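Local coordinates for protein TIR domain-containing adapter molecule 1 (Homo sapiens, PDB 4BSX) that probably relays Toll-like receptor signals toward interferon-beta induction as a TIR-domain adapter, this part being its helical N-terminal domain, which resembles IFIT proteins, at residues A[9-14]-A[99-103]; A[72-78]-A[90-95]. The protein carries 2 engineered substitutions. All coordinates share one frame; numbering follows the deposited sequence.

Followed from the N terminus, this all-helical domain illustrates how one helical chain is closed by a long-range contact with a shorter one nested inside it. Contact 1 comes first: residues 9-14, near the N terminus and leading into helix 11-19, meet helix 96-108 some 85 residues later and close a large loop containing four further helices. Contact 2 lies inside that loop and closes a short one, its segments 12 residues apart: it lays the connection 90-95, which leads into helix 96-108, on helix 71-79. The two centres lie about 14 Å apart, and Leu11 of contact 1 packs against Val76 of segment 72-78, so the contacts touch directly.

Contact 1 of 2, residues A[9-14]-A[99-103]; sequences PSLPSA and VARLY
Ser10 and Val99 bring the two backbones to 6.2 Å between their CA atoms, and the separation grows only to 7.2 Å between the CA atoms of Ala14 and Tyr103 as helix 11-19 sets off alongside helix 96-108. Tyr103 reaches across with its ring. Pro9 CB sits over one face, 4.1 Å from the centroid of the Tyr103 ring and 14° off the normal, a CH-pi contact displaced toward the rim. Ser10 O lies at the ring edge, in its plane, while Ala14 CB approaches Tyr103 CE1 obliquely. The phenol oxygen ends at the first turn of the helix, taking a weak but fairly straight bond from Ser10 N (3.4 Å to Tyr103 OH, 163°) and touching Ser13 CB.

Alongside, Val99 straddles the start of the helix: with CG1 anti to the backbone N (chi1 165°), that methyl faces Ser10 N and CG2 faces Leu11 N. Leu11 CD2 meets Leu102 CD1 at 4.0 Å, and Met49 of helix 43-53 packs on both leucines. Ser10 is the N-cap, its OG accepting from Ser13 N at 3.1 Å.

The example shows a helix start held mainly by apolar packing: Ser10 caps the helix from within, Pro9 closes over the tyrosine, and the hydroxyl of this buried ring finds a weak polar partner in the backbone of the cap residue.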
# COMPACT_ATOMS: atom_id res chain seq x y z
N PRO A 9 11.19 4.73 1.02
CA PRO A 9 9.82 4.19 1.14
C PRO A 9 9.44 3.34 -0.06
O PRO A 9 9.58 3.76 -1.21
CB PRO A 9 8.94 5.44 1.21
CG PRO A 9 9.88 6.59 1.32
CD PRO A 9 11.16 6.17 0.72
N SER A 10 8.99 2.13 0.20
CA SER A 10 8.84 1.17 -0.89
C SER A 10 7.97 0.03 -0.47
O SER A 10 7.66 -0.13 0.74
CB SER A 10 10.22 0.64 -1.34
OG SER A 10 10.79 -0.19 -0.35
N LEU A 11 7.55 -0.75 -1.46
CA LEU A 11 6.71 -1.89 -1.17
C LEU A 11 7.47 -2.83 -0.24
O LEU A 11 6.96 -3.15 0.81
CB LEU A 11 6.28 -2.60 -2.45
CG LEU A 11 4.80 -2.53 -2.76
CD1 LEU A 11 4.49 -3.42 -3.93
CD2 LEU A 11 3.89 -2.88 -1.54
N PRO A 12 8.70 -3.25 -0.62
CA PRO A 12 9.44 -4.17 0.27
C PRO A 12 9.70 -3.60 1.67
O PRO A 12 9.68 -4.33 2.65
CB PRO A 12 10.79 -4.39 -0.46
CG PRO A 12 10.56 -3.99 -1.89
CD PRO A 12 9.44 -2.95 -1.87
N SER A 13 9.95 -2.30 1.76
CA SER A 13 10.18 -1.69 3.07
C SER A 13 8.91 -1.65 3.92
O SER A 13 8.99 -1.78 5.11
CB SER A 13 10.75 -0.28 2.98
OG SER A 13 12.12 -0.33 2.65
N ALA A 14 7.75 -1.44 3.30
CA ALA A 14 6.49 -1.50 4.00
C ALA A 14 6.28 -2.91 4.53
O ALA A 14 5.84 -3.09 5.66
CB ALA A 14 5.33 -1.10 3.09
N VAL A 99 1.98 3.19 -2.56
CA VAL A 99 2.97 3.19 -1.50
C VAL A 99 2.75 4.37 -0.53
O VAL A 99 2.74 4.16 0.69
CB VAL A 99 4.42 3.09 -2.05
CG1 VAL A 99 5.46 3.45 -1.00
CG2 VAL A 99 4.68 1.67 -2.59
N ALA A 100 2.56 5.59 -1.04
CA ALA A 100 2.16 6.73 -0.18
C ALA A 100 0.94 6.44 0.77
O ALA A 100 0.94 6.78 1.96
CB ALA A 100 1.84 7.94 -1.07
N ARG A 101 -0.09 5.81 0.21
CA ARG A 101 -1.29 5.48 0.94
C ARG A 101 -0.98 4.44 2.08
O ARG A 101 -1.36 4.60 3.25
CB ARG A 101 -2.30 4.97 -0.07
CG ARG A 101 -3.05 6.11 -0.77
CD ARG A 101 -4.12 5.65 -1.79
NE ARG A 101 -4.82 6.83 -2.32
CZ ARG A 101 -5.80 6.80 -3.21
NH1 ARG A 101 -6.23 5.63 -3.68
NH2 ARG A 101 -6.37 7.93 -3.64
N LEU A 102 -0.25 3.40 1.71
CA LEU A 102 0.26 2.44 2.64
C LEU A 102 1.08 3.12 3.75
O LEU A 102 0.88 2.85 4.92
CB LEU A 102 1.08 1.40 1.91
CG LEU A 102 0.29 0.49 0.96
CD1 LEU A 102 1.26 -0.52 0.37
CD2 LEU A 102 -0.90 -0.21 1.65
N TYR A 103 1.98 4.02 3.39
CA TYR A 103 2.80 4.63 4.41
C TYR A 103 2.00 5.55 5.28
O TYR A 103 2.36 5.78 6.46
CB TYR A 103 4.00 5.33 3.83
CG TYR A 103 5.22 4.42 3.79
CD1 TYR A 103 5.31 3.43 2.83
CD2 TYR A 103 6.24 4.53 4.71
CE1 TYR A 103 6.37 2.60 2.78
CE2 TYR A 103 7.33 3.68 4.66
CZ TYR A 103 7.39 2.72 3.68
OH TYR A 103 8.45 1.85 3.59

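Contact 2 of 2, residues A[72-78]-A[90-95]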
# COMPACT_ATOMS: atom_id res chain seq x y z
N VAL A 72 -1.79 -2.51 -8.79
CA VAL A 72 -0.83 -2.72 -7.72
C VAL A 72 -1.24 -3.98 -6.92
O VAL A 72 -0.38 -4.78 -6.53
CB VAL A 72 -0.68 -1.48 -6.80
CG1 VAL A 72 0.29 -1.76 -5.66
CG2 VAL A 72 -0.21 -0.28 -7.60
N ALA A 73 -2.54 -4.17 -6.69
CA ALA A 73 -3.00 -5.39 -6.00
C ALA A 73 -2.62 -6.65 -6.81
O ALA A 73 -2.34 -7.70 -6.23
CB ALA A 73 -4.49 -5.34 -5.75
N ARG A 74 -2.63 -6.51 -8.13
CA ARG A 74 -2.29 -7.60 -9.03
C ARG A 74 -0.81 -7.95 -8.93
O ARG A 74 -0.44 -9.12 -8.85
CB ARG A 74 -2.66 -7.23 -10.46
CG ARG A 74 -4.13 -7.32 -10.75
CD ARG A 74 -4.39 -7.42 -12.25
NE ARG A 74 -3.87 -6.29 -13.02
CZ ARG A 74 -4.52 -5.14 -13.25
NH1 ARG A 74 -5.72 -4.90 -12.73
NH2 ARG A 74 -3.95 -4.19 -13.99
N LEU A 75 0.03 -6.91 -8.95
CA LEU A 75 1.47 -7.05 -8.75
C LEU A 75 1.79 -7.73 -7.40
O LEU A 75 2.68 -8.57 -7.32
CB LEU A 75 2.14 -5.68 -8.80
CG LEU A 75 3.69 -5.73 -8.81
CD1 LEU A 75 4.22 -5.94 -10.26
CD2 LEU A 75 4.32 -4.47 -8.21
N VAL A 76 1.09 -7.32 -6.35
CA VAL A 76 1.23 -7.96 -5.02
C VAL A 76 0.78 -9.43 -5.03
O VAL A 76 1.45 -10.29 -4.48
CB VAL A 76 0.50 -7.16 -3.92
CG1 VAL A 76 0.44 -7.97 -2.63
CG2 VAL A 76 1.23 -5.84 -3.68
N ALA A 77 -0.31 -9.74 -5.70
CA ALA A 77 -0.74 -11.13 -5.76
C ALA A 77 0.34 -12.00 -6.40
O ALA A 77 0.61 -13.12 -5.94
CB ALA A 77 -2.04 -11.22 -6.59
N ARG A 78 0.93 -11.50 -7.48
CA ARG A 78 1.86 -12.28 -8.26
C ARG A 78 3.20 -12.37 -7.59
O ARG A 78 3.75 -13.44 -7.48
CB ARG A 78 2.03 -11.68 -9.65
CG ARG A 78 0.84 -11.88 -10.53
CD ARG A 78 0.79 -10.83 -11.63
NE ARG A 78 -0.50 -10.87 -12.29
CZ ARG A 78 -0.93 -9.96 -13.16
NH1 ARG A 78 -0.16 -8.93 -13.49
NH2 ARG A 78 -2.13 -10.11 -13.71
N GLU A 90 1.60 -8.09 -18.55
CA GLU A 90 1.47 -6.65 -18.47
C GLU A 90 2.74 -6.12 -17.84
O GLU A 90 3.41 -6.81 -17.07
CB GLU A 90 0.22 -6.22 -17.69
CG GLU A 90 0.18 -6.67 -16.25
CD GLU A 90 -0.97 -6.04 -15.43
OE1 GLU A 90 -1.08 -4.80 -15.35
OE2 GLU A 90 -1.74 -6.81 -14.85
N GLU A 91 3.06 -4.88 -18.17
CA GLU A 91 4.23 -4.22 -17.62
C GLU A 91 3.91 -3.78 -16.19
O GLU A 91 2.75 -3.42 -15.90
CB GLU A 91 4.60 -3.03 -18.51
CG GLU A 91 4.73 -3.37 -20.03
CD GLU A 91 5.11 -2.15 -20.85
OE1 GLU A 91 5.82 -1.30 -20.28
OE2 GLU A 91 4.72 -2.04 -22.05
N PRO A 92 4.92 -3.82 -15.29
CA PRO A 92 4.76 -3.50 -13.86
C PRO A 92 4.20 -2.11 -13.72
O PRO A 92 4.63 -1.25 -14.49
CB PRO A 92 6.19 -3.48 -13.33
CG PRO A 92 6.99 -4.28 -14.30
CD PRO A 92 6.32 -4.12 -15.63
N PRO A 93 3.28 -1.89 -12.75
CA PRO A 93 2.67 -0.57 -12.55
C PRO A 93 3.57 0.32 -11.69
O PRO A 93 4.41 -0.15 -10.90
CB PRO A 93 1.42 -0.92 -11.78
CG PRO A 93 1.89 -2.01 -10.88
CD PRO A 93 2.89 -2.81 -11.67
N ASP A 94 3.40 1.61 -11.88
CA ASP A 94 3.84 2.64 -10.96
C ASP A 94 3.14 2.38 -9.62
O ASP A 94 1.93 2.30 -9.58
CB ASP A 94 3.36 3.99 -11.50
CG ASP A 94 3.71 5.13 -10.60
OD1 ASP A 94 4.70 5.01 -9.84
OD2 ASP A 94 2.98 6.15 -10.68
N VAL A 95 3.92 2.21 -8.55
CA VAL A 95 3.36 1.88 -7.24
C VAL A 95 3.41 3.07 -6.27
O VAL A 95 3.08 2.94 -5.10
CB VAL A 95 4.06 0.62 -6.60
CG1 VAL A 95 4.01 -0.56 -7.54
CG2 VAL A 95 5.50 0.95 -6.09
O HOH W 1 -3.13 -8.37 -16.08
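Charge pairing marks one end of this contact, where Glu90 draws two arginines of helix 71-79 together. Arg74 grips the carboxylate side-on, Arg74 NE to Glu90 OE2 at 2.9 Å and Arg74 NH2 to Glu90 OE1 at 3.2 Å, the second bond nearly straight at 174°; both oxygens use their syn lone pairs, and the two planes are only 24° apart. The bend at chi3 (-59°) brings the edge of the Arg74 guanidinium to the carboxylate. Arg78 arrives differently: its NH1 meets Glu90 OE2 at 3.0 Å from above the carboxylate plane, with Arg74 CB packed over the centre of one face of its guanidinium. Arg74 NH1 also donates to Lys68 O, which helps to fix the group's rotation. A lysine in place of Arg74 could not make the paired side-on grip, and would probably leave Glu90 OE1 without its mate and the carboxylate freer to turn.

Apolar packing takes over farther along. Leu75 CD1 presses on Pro93 CD at 3.7 Å, while Leu75 CD2 meets Val95 CG1 at 4.0 Å. Val72 CG2 lies against Asp94 O and the Pro93 ring, and Leu45 of helix 43-53 packs on Val72.

Two chemistries thus hold one loop: at this surface, a shared carboxylate that probably offsets the charge of neighbouring arginines holds the Glu90 end of segment 90-95, and the prolines and Val95 seat the part leading into helix 96-108.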